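PDB 5M1P: terminase large subunit from Thermus phage G20c, which drives ATP-powered translocation of viral DNA into empty capsids and, through its nuclease domain, cuts the genome to begin and end packaging. Local coordinates for residues Asn5-Gly10 against Phe156-Thr161; Gly10-Ile15 against Leu135-Gln140; Arg22-Val27 against Cys64-Asn69; His35-Gly40 against Phe52-Leu57. All coordinates share one frame; numbering follows the deposited sequence.

Interaction 1: residues Asn5-Gly10 against Phe156-Thr161; sequences NSVFSG and FRYYRT
Backbone bonds align N5 and V7 on strand 156-160. Y158 N donates to N5 O at 2.8 Å (N-H...O 166°) and V7 N to F156 O at 3.1 Å, on either side of a single bridge in which S6 CA and R157 CA lie 4.7 Å apart.

The polar side-chain contacts centre on N5. With CG held between its backbone N and carbonyl carbon (chi1 64°), the amide folds over R157 CB, and OD1 receives R157 NH1 at 3.2 Å in the carbonyl plane, on a lone pair; R157 NE is bound to R154 O. N5 ND2 makes a weak bond to Y158 O, and a water joins it to Y159 OH. A second water links V7 O to Y158 OH.

Apolar contacts gather on V7. CG2 sits over the centre of one Y158 face, 3.7 Å from the centroid and 7° off the normal. CG1 meets the F156 ring at its edge and lies over the F8 ring. F8 CE2 and F156 CD2 touch at 3.7 Å, the rings slid apart.

V7, touching I129 of helix 122-137, is thus fixed by apolar packing among three rings, while N5 relies on directional polar bonds, some shared with water.

Interaction 2: residues Gly10-Ile15 against Leu135-Gln140; sequences GLDMLI and LMEKGQ
The carboxylate of E137 has G10 CA and M13 CG on one side of its plane; OE2 comes within 3.1 Å of G10 CA, an approach possible where no side chain stands in the way. At its other oxygen a water donates to E137 OE1 and also to D12 OD2. This bridge probably eases the like charges of D12 OD1 and E137 OE2, which are 4.5 Å apart.

The surface being met is the C-terminal end of helix 122-137, closed by a Schellman motif: G139 has positive phi (75°), with G139 N bonded to M136 O and Q140 N to L135 O. Against it packs the short 3-10 turn ending at M13. No direct hydrogen bond crosses, so the contact rests on packing and water. A second water lies 2.9 Å from M13 O and 2.7 Å from M136 O, and cannot serve every acceptor around it.

M136 and M13 have the largest areas buried by the contact. M136, its CG anti to the backbone N (chi1 -167°), runs outward until CG meets G10 O and SD is 3.9 Å from L11 CD1, the two side chains lying alongside. M13 sets CB 3.2 Å from M136 O, then bends at chi2 and chi3 to bring CE back over G139 CA at 3.7 Å. L11 and L14 also pack on helix 147-154. Where the chain enters strand 15-22, I15 CD1 reaches G139 O at 3.5 Å.

Interaction 3: residues Arg22-Val27 against Cys64-Asn69; sequences RGTRLV and CLERMN
T24 and E66 meet at the type II' turn R22-R25, which links strands 15-22 and 25-27 into a hairpin; strand 25-27 also pairs antiparallel with strand 61-69 in the main sheet of the RNase H-like fold, the segment axes running at 167° and approaching to 4.6 Å.

T24 is held at two points. Its OG1 donates to E66 OE2 at 2.7 Å, arriving on the anti side and 26° out of the carboxylate plane, while its carbonyl O accepts R67 N at 3.1 Å and a proton from a water that also donates to L65 O.

E66, extended beyond CG, lays its buried carboxylate across R25. The direct salt bridge is long, R25 NE to E66 OE1 3.7 Å, and two waters supplement it: one joins R25 NH2 to OE1, the other R25 NE to OE2. The stronger ionic partner of R25 is D86, through NH1.

C64 forms a non-hydrogen-bonded pair with V27, flanking the hydrogen-bonded pair L26-L65, where L26 N meets L65 O at 2.8 Å. The C64 thiol, anti to the backbone N (chi1 -175°), lies on the face shared with R25, V27 and E66. SG packs 3.9 Å from R25 CD and 4.1 Å from V27 CG2.

Interaction 4: residues His35-Gly40 against Phe52-Leu57; sequences HIYCIG and FSVLDL
D56 OD2 is gripped twice: H35 ND1 donates to it at 2.7 Å (N-H...O 158°), meeting the syn lone pair of OD2, and a water donates at the same distance. The donor bond lies near the imidazole plane, which is turned 65° from the carboxylate. D56 OD1 takes the backbone N atoms of D58 and T59, so both oxygens of this buried group are well supplied with donors, consistent with an ionised aspartate. The same water accepts from Y37 OH, which also bonds R32 N; the Y37 ring passes beside D56, with CD2 3.6 Å from D56 CA.

The backbones run antiparallel with hydrogen-bonded pairs C38-L55 and G40-S53. Within the first, L55 N meets C38 O at 2.8 Å. Beyond the strand, L57 N adds a bond to I36 O.

On the face of Y37, I39, V54 and D56, I39 and V54 lie side by side (I39 CG1 to V54 CG2 4.0 Å), and I39 continues onto helix 73-86. On the other face C38 SG touches L57 CD2 at 3.9 Å, and S53 OG bonds S181 of helix 177-186.

This is the central hairpin, strands 37-42 and 49-56, of the RNase H-like nuclease, whose first strand ends at the calcium ligand D42.

Interactions 1 and 2 share G10 and follow one another along the N-terminal segment, their centres about 16 Å apart; F8 meets M136 between them, on helix 122-137. Interactions 3 and 4 belong to the central mixed sheet, their centres about 14 Å apart, where neighbouring strands 49-56 and 61-69 are joined by probable hydrogen bonds from F52 N to E66 O and V54 N to C64 O. Along the chain 4 nests within 3, 3 within 2, 2 within 1. Interaction 1 lies across the chain's centre from both sheet contacts, its centre about 26 Å from each of theirs. The N-terminal segment thus passes strand 156-160 and the end of helix 122-137 before entering, through strand 15-22, the sheet that carries D42.

Interaction 1: residues Asn5-Gly10 against Phe156-Thr161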
loop_
_atom_site.group_PDB
_atom_site.type_symbol
_atom_site.label_atom_id
_atom_site.label_comp_id
_atom_site.label_asym_id
_atom_site.label_seq_id
_atom_site.Cartn_x
_atom_site.Cartn_y
_atom_site.Cartn_z
ATOM N N ASN A 5 21.891 -5.039 -1.430
ATOM C CA ASN A 5 20.911 -4.541 -2.412
ATOM C C ASN A 5 19.535 -4.138 -1.823
ATOM O O ASN A 5 18.536 -4.102 -2.549
ATOM C CB ASN A 5 20.738 -5.577 -3.539
ATOM C CG ASN A 5 20.138 -6.901 -3.063
ATOM O OD1 ASN A 5 19.981 -7.147 -1.859
ATOM N ND2 ASN A 5 19.790 -7.757 -4.019
ATOM N N SER A 6 19.487 -3.819 -0.528
ATOM C CA SER A 6 18.258 -3.350 0.125
ATOM C C SER A 6 17.774 -2.052 -0.470
ATOM O O SER A 6 18.561 -1.134 -0.690
ATOM C CB SER A 6 18.488 -3.085 1.614
ATOM O OG SER A 6 18.845 -4.256 2.300
ATOM N N VAL A 7 16.474 -1.969 -0.724
ATOM C CA VAL A 7 15.847 -0.725 -1.119
ATOM C C VAL A 7 15.618 0.163 0.101
ATOM O O VAL A 7 15.896 1.361 0.066
ATOM C CB VAL A 7 14.523 -1.001 -1.846
ATOM C CG1 VAL A 7 13.746 0.274 -2.082
ATOM C CG2 VAL A 7 14.792 -1.706 -3.167
ATOM N N PHE A 8 15.099 -0.420 1.176
ATOM C CA PHE A 8 14.732 0.369 2.350
ATOM C C PHE A 8 15.866 0.398 3.365
ATOM O O PHE A 8 15.799 -0.200 4.433
ATOM C CB PHE A 8 13.409 -0.119 2.924
ATOM C CG PHE A 8 12.266 0.045 1.964
ATOM C CD1 PHE A 8 11.836 1.320 1.601
ATOM C CD2 PHE A 8 11.659 -1.056 1.371
ATOM C CE1 PHE A 8 10.808 1.490 0.699
ATOM C CE2 PHE A 8 10.640 -0.889 0.464
ATOM C CZ PHE A 8 10.204 0.383 0.136
ATOM N N SER A 9 16.898 1.154 3.013
ATOM C CA SER A 9 18.069 1.320 3.868
ATOM C C SER A 9 17.731 2.057 5.161
ATOM O O SER A 9 18.460 1.920 6.139
ATOM C CB SER A 9 19.176 2.063 3.112
ATOM O OG SER A 9 18.703 3.251 2.536
ATOM N N GLY A 10 16.620 2.806 5.166
ATOM C CA GLY A 10 16.149 3.500 6.363
ATOM C C GLY A 10 15.147 2.759 7.216
ATOM O O GLY A 10 14.446 3.396 7.990
ATOM N N PHE A 156 12.609 -6.237 0.130
ATOM C CA PHE A 156 12.435 -5.532 -1.132
ATOM C C PHE A 156 13.794 -5.029 -1.595
ATOM O O PHE A 156 14.442 -4.267 -0.878
ATOM C CB PHE A 156 11.453 -4.385 -0.937
ATOM C CG PHE A 156 10.830 -3.916 -2.208
ATOM C CD1 PHE A 156 9.969 -4.760 -2.913
ATOM C CD2 PHE A 156 11.100 -2.644 -2.709
ATOM C CE1 PHE A 156 9.379 -4.340 -4.086
ATOM C CE2 PHE A 156 10.505 -2.217 -3.880
ATOM C CZ PHE A 156 9.650 -3.069 -4.573
ATOM N N ARG A 157 14.237 -5.467 -2.777
ATOM C CA ARG A 157 15.623 -5.307 -3.207
ATOM C C ARG A 157 15.767 -4.778 -4.621
ATOM O O ARG A 157 14.837 -4.832 -5.428
ATOM C CB ARG A 157 16.362 -6.636 -3.126
ATOM C CG ARG A 157 16.199 -7.400 -1.836
ATOM C CD ARG A 157 16.726 -6.696 -0.600
ATOM N NE ARG A 157 16.513 -7.564 0.558
ATOM C CZ ARG A 157 17.226 -8.663 0.823
ATOM N NH1 ARG A 157 18.226 -9.053 0.032
ATOM N NH2 ARG A 157 16.929 -9.396 1.886
ATOM N N TYR A 158 16.979 -4.298 -4.899
ATOM C CA TYR A 158 17.378 -3.821 -6.216
ATOM C C TYR A 158 17.993 -4.947 -7.027
ATOM O O TYR A 158 18.822 -5.700 -6.529
ATOM C CB TYR A 158 18.436 -2.724 -6.093
ATOM C CG TYR A 158 17.952 -1.400 -5.590
ATOM C CD1 TYR A 158 17.134 -0.600 -6.372
ATOM C CD2 TYR A 158 18.362 -0.908 -4.348
ATOM C CE1 TYR A 158 16.721 0.652 -5.932
ATOM C CE2 TYR A 158 17.948 0.341 -3.898
ATOM C CZ TYR A 158 17.117 1.109 -4.692
ATOM O OH TYR A 158 16.694 2.346 -4.272
ATOM N N TYR A 159 17.595 -5.027 -8.291
ATOM C CA TYR A 159 18.214 -5.896 -9.291
ATOM C C TYR A 159 18.445 -5.075 -10.559
ATOM O O TYR A 159 18.086 -3.904 -10.617
ATOM C CB TYR A 159 17.313 -7.098 -9.555
ATOM C CG TYR A 159 17.089 -7.913 -8.314
ATOM C CD1 TYR A 159 18.027 -8.850 -7.908
ATOM C CD2 TYR A 159 15.963 -7.721 -7.516
ATOM C CE1 TYR A 159 17.847 -9.592 -6.758
ATOM C CE2 TYR A 159 15.770 -8.455 -6.366
ATOM C CZ TYR A 159 16.718 -9.386 -5.985
ATOM O OH TYR A 159 16.552 -10.112 -4.836
ATOM N N ARG A 160 19.053 -5.701 -11.568
ATOM C CA ARG A 160 19.266 -5.078 -12.864
ATOM C C ARG A 160 18.782 -6.006 -13.954
ATOM O O ARG A 160 18.992 -7.209 -13.877
ATOM C CB ARG A 160 20.751 -4.731 -13.051
ATOM C CG ARG A 160 21.201 -3.527 -12.223
ATOM C CD ARG A 160 20.848 -2.203 -12.883
ATOM N NE ARG A 160 20.849 -1.075 -11.946
ATOM C CZ ARG A 160 20.647 0.195 -12.294
ATOM N NH1 ARG A 160 20.663 1.162 -11.373
ATOM N NH2 ARG A 160 20.425 0.516 -13.563
ATOM N N THR A 161 18.135 -5.434 -14.965
ATOM C CA THR A 161 17.668 -6.195 -16.119
ATOM C C THR A 161 18.857 -6.511 -17.028
ATOM O O THR A 161 19.975 -6.015 -16.814
ATOM C CB THR A 161 16.589 -5.438 -16.917
ATOM O OG1 THR A 161 17.153 -4.254 -17.495
ATOM C CG2 THR A 161 15.423 -5.072 -16.020
HETATM O O HOH W 1 19.523 -10.824 -3.747
HETATM O O HOH W 2 16.611 3.231 -1.750
HETATM O O HOH W 3 14.738 -3.229 1.651
#

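Interaction 2: residues Gly10-Ile15 against Leu135-Gln140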
loop_
_atom_site.group_PDB
_atom_site.type_symbol
_atom_site.label_atom_id
_atom_site.label_comp_id
_atom_site.label_asym_id
_atom_site.label_seq_id
_atom_site.Cartn_x
_atom_site.Cartn_y
_atom_site.Cartn_z
ATOM N N GLY A 10 16.620 2.806 5.166
ATOM C CA GLY A 10 16.149 3.500 6.363
ATOM C C GLY A 10 15.147 2.759 7.216
ATOM O O GLY A 10 14.446 3.396 7.990
ATOM N N LEU A 11 15.097 1.428 7.131
ATOM C CA LEU A 11 14.151 0.615 7.922
ATOM C C LEU A 11 14.309 0.837 9.429
ATOM O O LEU A 11 13.338 0.753 10.183
ATOM C CB LEU A 11 14.311 -0.877 7.579
ATOM C CG LEU A 11 13.147 -1.836 7.834
ATOM C CD1 LEU A 11 11.940 -1.449 6.998
ATOM C CD2 LEU A 11 13.552 -3.264 7.514
ATOM N N ASP A 12 15.523 1.160 9.858
ATOM C CA ASP A 12 15.786 1.488 11.256
ATOM C C ASP A 12 15.017 2.706 11.768
ATOM O O ASP A 12 14.844 2.850 12.970
ATOM C CB ASP A 12 17.286 1.712 11.480
ATOM C CG ASP A 12 17.843 2.850 10.630
ATOM O OD1 ASP A 12 17.837 2.719 9.380
ATOM O OD2 ASP A 12 18.278 3.869 11.200
ATOM N N MET A 13 14.603 3.591 10.863
ATOM C CA MET A 13 13.823 4.780 11.213
ATOM C C MET A 13 12.313 4.613 11.086
ATOM O O MET A 13 11.567 5.548 11.389
ATOM C CB MET A 13 14.294 5.975 10.380
ATOM C CG MET A 13 15.675 6.481 10.770
ATOM S SD MET A 13 15.684 7.143 12.452
ATOM C CE MET A 13 14.404 8.393 12.439
ATOM N N LEU A 14 11.861 3.435 10.666
ATOM C CA LEU A 14 10.433 3.130 10.558
ATOM C C LEU A 14 9.831 3.120 11.961
ATOM O O LEU A 14 10.370 2.468 12.855
ATOM C CB LEU A 14 10.269 1.761 9.887
ATOM C CG LEU A 14 8.876 1.232 9.589
ATOM C CD1 LEU A 14 8.208 2.098 8.542
ATOM C CD2 LEU A 14 8.977 -0.207 9.119
ATOM N N ILE A 15 8.749 3.872 12.156
ATOM C CA ILE A 15 8.023 3.866 13.421
ATOM C C ILE A 15 7.066 2.688 13.420
ATOM O O ILE A 15 6.341 2.449 12.444
ATOM C CB ILE A 15 7.271 5.182 13.652
ATOM C CG1 ILE A 15 8.295 6.302 13.816
ATOM C CG2 ILE A 15 6.360 5.097 14.880
ATOM C CD1 ILE A 15 7.716 7.683 13.682
ATOM N N LEU A 135 10.964 9.232 2.812
ATOM C CA LEU A 135 10.129 9.514 3.981
ATOM C C LEU A 135 10.468 8.581 5.146
ATOM O O LEU A 135 10.457 8.985 6.311
ATOM C CB LEU A 135 8.650 9.358 3.627
ATOM C CG LEU A 135 8.077 10.460 2.742
ATOM C CD1 LEU A 135 6.719 10.029 2.196
ATOM C CD2 LEU A 135 7.964 11.782 3.488
ATOM N N MET A 136 10.792 7.331 4.827
ATOM C CA MET A 136 11.134 6.361 5.858
ATOM C C MET A 136 12.430 6.737 6.572
ATOM O O MET A 136 12.480 6.754 7.805
ATOM C CB MET A 136 11.266 4.961 5.275
ATOM C CG MET A 136 11.316 3.872 6.333
ATOM S SD MET A 136 11.596 2.224 5.662
ATOM C CE MET A 136 10.118 2.005 4.668
ATOM N N GLU A 137 13.464 7.067 5.804
ATOM C CA GLU A 137 14.742 7.474 6.403
ATOM C C GLU A 137 14.569 8.721 7.254
ATOM O O GLU A 137 15.219 8.846 8.291
ATOM C CB GLU A 137 15.810 7.699 5.331
ATOM C CG GLU A 137 17.157 8.163 5.870
ATOM C CD GLU A 137 17.803 7.146 6.790
ATOM O OE1 GLU A 137 18.110 7.485 7.955
ATOM O OE2 GLU A 137 18.011 6.000 6.348
ATOM N N LYS A 138 13.657 9.602 6.847
ATOM C CA LYS A 138 13.359 10.820 7.603
ATOM C C LYS A 138 12.500 10.611 8.855
ATOM O O LYS A 138 12.159 11.583 9.527
ATOM C CB LYS A 138 12.678 11.833 6.689
ATOM C CG LYS A 138 13.587 12.397 5.608
ATOM C CD LYS A 138 12.881 13.495 4.832
ATOM C CE LYS A 138 13.813 14.215 3.874
ATOM N NZ LYS A 138 13.041 14.952 2.831
ATOM N N GLY A 139 12.133 9.366 9.164
ATOM C CA GLY A 139 11.362 9.058 10.359
ATOM C C GLY A 139 9.902 9.451 10.255
ATOM O O GLY A 139 9.259 9.688 11.271
ATOM N N GLN A 140 9.378 9.519 9.030
ATOM C CA GLN A 140 7.998 9.966 8.792
ATOM C C GLN A 140 7.008 8.847 8.429
ATOM O O GLN A 140 5.815 9.100 8.258
ATOM C CB GLN A 140 8.009 11.065 7.729
ATOM C CG GLN A 140 8.748 12.307 8.213
ATOM C CD GLN A 140 8.721 13.454 7.230
ATOM O OE1 GLN A 140 8.002 14.433 7.427
ATOM N NE2 GLN A 140 9.503 13.341 6.166
HETATM O O HOH W 4 19.234 5.718 9.515
HETATM O O HOH W 5 10.094 6.396 9.049
#

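Interaction 3: residues Arg22-Val27 against Cys64-Asn69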
loop_
_atom_site.group_PDB
_atom_site.type_symbol
_atom_site.label_atom_id
_atom_site.label_comp_id
_atom_site.label_asym_id
_atom_site.label_seq_id
_atom_site.Cartn_x
_atom_site.Cartn_y
_atom_site.Cartn_z
ATOM N N ARG A 22 -8.475 -7.231 13.590
ATOM C CA ARG A 22 -9.921 -7.404 13.462
ATOM C C ARG A 22 -10.167 -8.090 12.114
ATOM O O ARG A 22 -10.371 -7.430 11.083
ATOM C CB ARG A 22 -10.644 -6.053 13.540
ATOM C CG ARG A 22 -10.423 -5.274 14.836
ATOM C CD ARG A 22 -11.212 -3.966 14.854
ATOM N NE ARG A 22 -10.723 -3.025 15.867
ATOM C CZ ARG A 22 -10.991 -1.713 15.913
ATOM N NH1 ARG A 22 -10.471 -0.969 16.890
ATOM N NH2 ARG A 22 -11.768 -1.128 15.001
ATOM N N GLY A 23 -10.110 -9.420 12.117
ATOM C CA GLY A 23 -10.256 -10.202 10.890
ATOM C C GLY A 23 -9.128 -9.900 9.922
ATOM O O GLY A 23 -7.959 -10.087 10.249
ATOM N N THR A 24 -9.486 -9.404 8.736
ATOM C CA THR A 24 -8.509 -9.037 7.715
ATOM C C THR A 24 -7.864 -7.663 7.945
ATOM O O THR A 24 -6.967 -7.282 7.193
ATOM C CB THR A 24 -9.153 -9.065 6.312
ATOM O OG1 THR A 24 -10.297 -8.210 6.287
ATOM C CG2 THR A 24 -9.585 -10.484 5.945
ATOM N N ARG A 25 -8.318 -6.925 8.963
ATOM C CA ARG A 25 -7.774 -5.598 9.262
ATOM C C ARG A 25 -6.798 -5.605 10.418
ATOM O O ARG A 25 -7.043 -6.257 11.429
ATOM C CB ARG A 25 -8.879 -4.623 9.633
ATOM C CG ARG A 25 -9.918 -4.402 8.561
ATOM C CD ARG A 25 -10.850 -3.299 9.007
ATOM N NE ARG A 25 -11.841 -2.975 8.003
ATOM C CZ ARG A 25 -12.658 -1.924 8.063
ATOM N NH1 ARG A 25 -12.613 -1.083 9.093
ATOM N NH2 ARG A 25 -13.522 -1.701 7.082
ATOM N N LEU A 26 -5.728 -4.834 10.273
ATOM C CA LEU A 26 -4.877 -4.448 11.388
ATOM C C LEU A 26 -5.203 -3.003 11.714
ATOM O O LEU A 26 -4.866 -2.109 10.942
ATOM C CB LEU A 26 -3.401 -4.584 11.019
ATOM C CG LEU A 26 -2.945 -5.958 10.517
ATOM C CD1 LEU A 26 -1.422 -6.029 10.474
ATOM C CD2 LEU A 26 -3.544 -7.089 11.329
ATOM N N VAL A 27 -5.840 -2.763 12.854
ATOM C CA VAL A 27 -6.359 -1.433 13.166
ATOM C C VAL A 27 -5.448 -0.824 14.203
ATOM O O VAL A 27 -5.378 -1.313 15.329
ATOM C CB VAL A 27 -7.807 -1.469 13.700
ATOM C CG1 VAL A 27 -8.337 -0.049 13.927
ATOM C CG2 VAL A 27 -8.707 -2.204 12.716
ATOM N N CYS A 64 -4.866 1.952 9.555
ATOM C CA CYS A 64 -5.473 0.648 9.344
ATOM C C CYS A 64 -4.860 0.047 8.091
ATOM O O CYS A 64 -4.597 0.779 7.131
ATOM C CB CYS A 64 -6.980 0.825 9.160
ATOM S SG CYS A 64 -7.882 -0.724 9.030
ATOM N N LEU A 65 -4.611 -1.254 8.110
ATOM C CA LEU A 65 -4.141 -1.953 6.921
ATOM C C LEU A 65 -4.951 -3.220 6.767
ATOM O O LEU A 65 -5.023 -4.007 7.698
ATOM C CB LEU A 65 -2.652 -2.262 7.062
ATOM C CG LEU A 65 -2.025 -2.895 5.805
ATOM C CD1 LEU A 65 -0.612 -2.366 5.619
ATOM C CD2 LEU A 65 -2.038 -4.411 5.838
ATOM N N GLU A 66 -5.575 -3.406 5.605
ATOM C CA GLU A 66 -6.376 -4.592 5.334
ATOM C C GLU A 66 -5.686 -5.382 4.249
ATOM O O GLU A 66 -5.258 -4.809 3.245
ATOM C CB GLU A 66 -7.799 -4.214 4.911
ATOM C CG GLU A 66 -8.708 -5.424 4.748
ATOM C CD GLU A 66 -10.185 -5.090 4.771
ATOM O OE1 GLU A 66 -10.548 -3.906 4.670
ATOM O OE2 GLU A 66 -10.992 -6.035 4.918
ATOM N N ARG A 67 -5.560 -6.684 4.477
ATOM C CA ARG A 67 -4.848 -7.556 3.559
ATOM C C ARG A 67 -5.549 -8.898 3.466
ATOM O O ARG A 67 -5.917 -9.488 4.475
ATOM C CB ARG A 67 -3.417 -7.754 4.050
ATOM C CG ARG A 67 -2.590 -8.727 3.218
ATOM C CD ARG A 67 -1.117 -8.512 3.492
ATOM N NE ARG A 67 -0.192 -9.360 2.734
ATOM C CZ ARG A 67 0.248 -10.566 3.105
ATOM N NH1 ARG A 67 -0.192 -11.166 4.215
ATOM N NH2 ARG A 67 1.145 -11.185 2.344
ATOM N N MET A 68 -5.748 -9.384 2.253
ATOM C CA MET A 68 -6.211 -10.761 2.093
ATOM C C MET A 68 -5.840 -11.242 0.712
ATOM O O MET A 68 -5.344 -10.483 -0.097
ATOM C CB MET A 68 -7.718 -10.890 2.346
ATOM C CG MET A 68 -8.602 -10.109 1.392
ATOM S SD MET A 68 -8.463 -8.318 1.503
ATOM C CE MET A 68 -9.760 -7.876 0.343
ATOM N N ASN A 69 -6.031 -12.523 0.467
ATOM C CA ASN A 69 -5.964 -13.039 -0.887
ATOM C C ASN A 69 -7.156 -13.930 -1.128
ATOM O O ASN A 69 -7.804 -14.413 -0.204
ATOM C CB ASN A 69 -4.625 -13.729 -1.202
ATOM C CG ASN A 69 -4.539 -15.154 -0.685
ATOM O OD1 ASN A 69 -5.071 -15.474 0.379
ATOM N ND2 ASN A 69 -3.859 -16.023 -1.440
HETATM O O HOH W 6 -4.256 -6.942 7.421
HETATM O O HOH W 7 -13.084 -3.118 4.702
HETATM O O HOH W 8 -12.689 -5.397 6.881
#

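Interaction 4: residues His35-Gly40 against Phe52-Leu57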
loop_
_atom_site.group_PDB
_atom_site.type_symbol
_atom_site.label_atom_id
_atom_site.label_comp_id
_atom_site.label_asym_id
_atom_site.label_seq_id
_atom_site.Cartn_x
_atom_site.Cartn_y
_atom_site.Cartn_z
ATOM N N HIS A 35 -8.919 14.824 10.959
ATOM C CA HIS A 35 -7.860 14.477 10.024
ATOM C C HIS A 35 -8.411 13.997 8.691
ATOM O O HIS A 35 -9.562 13.561 8.591
ATOM C CB HIS A 35 -6.959 13.411 10.633
ATOM C CG HIS A 35 -6.151 13.904 11.794
ATOM N ND1 HIS A 35 -5.281 13.096 12.484
ATOM C CD2 HIS A 35 -6.067 15.129 12.373
ATOM C CE1 HIS A 35 -4.696 13.792 13.443
ATOM N NE2 HIS A 35 -5.164 15.027 13.402
ATOM N N ILE A 36 -7.566 14.085 7.671
ATOM C CA ILE A 36 -7.896 13.685 6.305
ATOM C C ILE A 36 -7.078 12.425 6.013
ATOM O O ILE A 36 -5.907 12.335 6.387
ATOM C CB ILE A 36 -7.561 14.826 5.314
ATOM C CG1 ILE A 36 -8.467 16.043 5.562
ATOM C CG2 ILE A 36 -7.666 14.372 3.862
ATOM C CD1 ILE A 36 -9.886 15.900 5.050
ATOM N N TYR A 37 -7.703 11.461 5.340
ATOM C CA TYR A 37 -7.086 10.163 5.076
ATOM C C TYR A 37 -7.101 9.842 3.597
ATOM O O TYR A 37 -7.931 10.353 2.834
ATOM C CB TYR A 37 -7.880 9.075 5.789
ATOM C CG TYR A 37 -7.883 9.172 7.290
ATOM C CD1 TYR A 37 -8.718 10.067 7.965
ATOM C CD2 TYR A 37 -7.057 8.360 8.045
ATOM C CE1 TYR A 37 -8.719 10.141 9.346
ATOM C CE2 TYR A 37 -7.058 8.427 9.432
ATOM C CZ TYR A 37 -7.897 9.322 10.076
ATOM O OH TYR A 37 -7.923 9.384 11.455
ATOM N N CYS A 38 -6.186 8.966 3.199
ATOM C CA CYS A 38 -6.251 8.345 1.887
ATOM C C CYS A 38 -5.948 6.875 2.089
ATOM O O CYS A 38 -5.518 6.475 3.180
ATOM C CB CYS A 38 -5.286 9.002 0.905
ATOM S SG CYS A 38 -3.549 8.656 1.225
ATOM N N ILE A 39 -6.178 6.079 1.050
ATOM C CA ILE A 39 -5.993 4.640 1.115
ATOM C C ILE A 39 -5.208 4.175 -0.097
ATOM O O ILE A 39 -5.697 4.289 -1.217
ATOM C CB ILE A 39 -7.348 3.893 1.137
ATOM C CG1 ILE A 39 -8.259 4.465 2.239
ATOM C CG2 ILE A 39 -7.129 2.392 1.285
ATOM C CD1 ILE A 39 -9.631 3.844 2.312
ATOM N N GLY A 40 -4.002 3.659 0.117
ATOM C CA GLY A 40 -3.244 3.038 -0.964
ATOM C C GLY A 40 -3.836 1.683 -1.260
ATOM O O GLY A 40 -4.010 0.892 -0.330
ATOM N N PHE A 52 -4.845 -2.803 1.334
ATOM C CA PHE A 52 -5.399 -1.460 1.421
ATOM C C PHE A 52 -4.816 -0.806 2.663
ATOM O O PHE A 52 -5.025 -1.304 3.763
ATOM C CB PHE A 52 -6.936 -1.491 1.516
ATOM C CG PHE A 52 -7.618 -2.326 0.458
ATOM C CD1 PHE A 52 -7.123 -2.399 -0.837
ATOM C CD2 PHE A 52 -8.780 -3.026 0.762
ATOM C CE1 PHE A 52 -7.750 -3.162 -1.805
ATOM C CE2 PHE A 52 -9.416 -3.782 -0.211
ATOM C CZ PHE A 52 -8.899 -3.858 -1.487
ATOM N N SER A 53 -4.084 0.290 2.475
ATOM C CA SER A 53 -3.369 0.957 3.559
ATOM C C SER A 53 -3.975 2.332 3.799
ATOM O O SER A 53 -3.830 3.220 2.967
ATOM C CB SER A 53 -1.892 1.087 3.215
ATOM O OG SER A 53 -1.291 -0.188 3.089
ATOM N N VAL A 54 -4.612 2.508 4.948
ATOM C CA VAL A 54 -5.238 3.766 5.322
ATOM C C VAL A 54 -4.204 4.649 6.014
ATOM O O VAL A 54 -3.720 4.303 7.099
ATOM C CB VAL A 54 -6.438 3.536 6.262
ATOM C CG1 VAL A 54 -7.140 4.854 6.534
ATOM C CG2 VAL A 54 -7.433 2.537 5.681
ATOM N N LEU A 55 -3.886 5.782 5.385
ATOM C CA LEU A 55 -2.897 6.745 5.861
ATOM C C LEU A 55 -3.562 8.015 6.347
ATOM O O LEU A 55 -4.333 8.633 5.634
ATOM C CB LEU A 55 -1.931 7.081 4.734
ATOM C CG LEU A 55 -0.857 8.126 5.018
ATOM C CD1 LEU A 55 0.003 7.726 6.207
ATOM C CD2 LEU A 55 0.001 8.307 3.785
ATOM N N ASP A 56 -3.266 8.378 7.583
ATOM C CA ASP A 56 -3.667 9.666 8.133
ATOM C C ASP A 56 -2.695 10.711 7.570
ATOM O O ASP A 56 -1.497 10.719 7.912
ATOM C CB ASP A 56 -3.586 9.591 9.657
ATOM C CG ASP A 56 -4.008 10.867 10.353
ATOM O OD1 ASP A 56 -3.798 11.976 9.811
ATOM O OD2 ASP A 56 -4.495 10.758 11.497
ATOM N N LEU A 57 -3.194 11.567 6.681
ATOM C CA LEU A 57 -2.342 12.544 6.005
ATOM C C LEU A 57 -1.945 13.726 6.897
ATOM O O LEU A 57 -1.049 14.489 6.535
ATOM C CB LEU A 57 -3.014 13.036 4.723
ATOM C CG LEU A 57 -3.142 12.006 3.602
ATOM C CD1 LEU A 57 -4.069 12.509 2.509
ATOM C CD2 LEU A 57 -1.795 11.645 3.017
HETATM O O HOH W 9 -5.529 8.387 12.335
#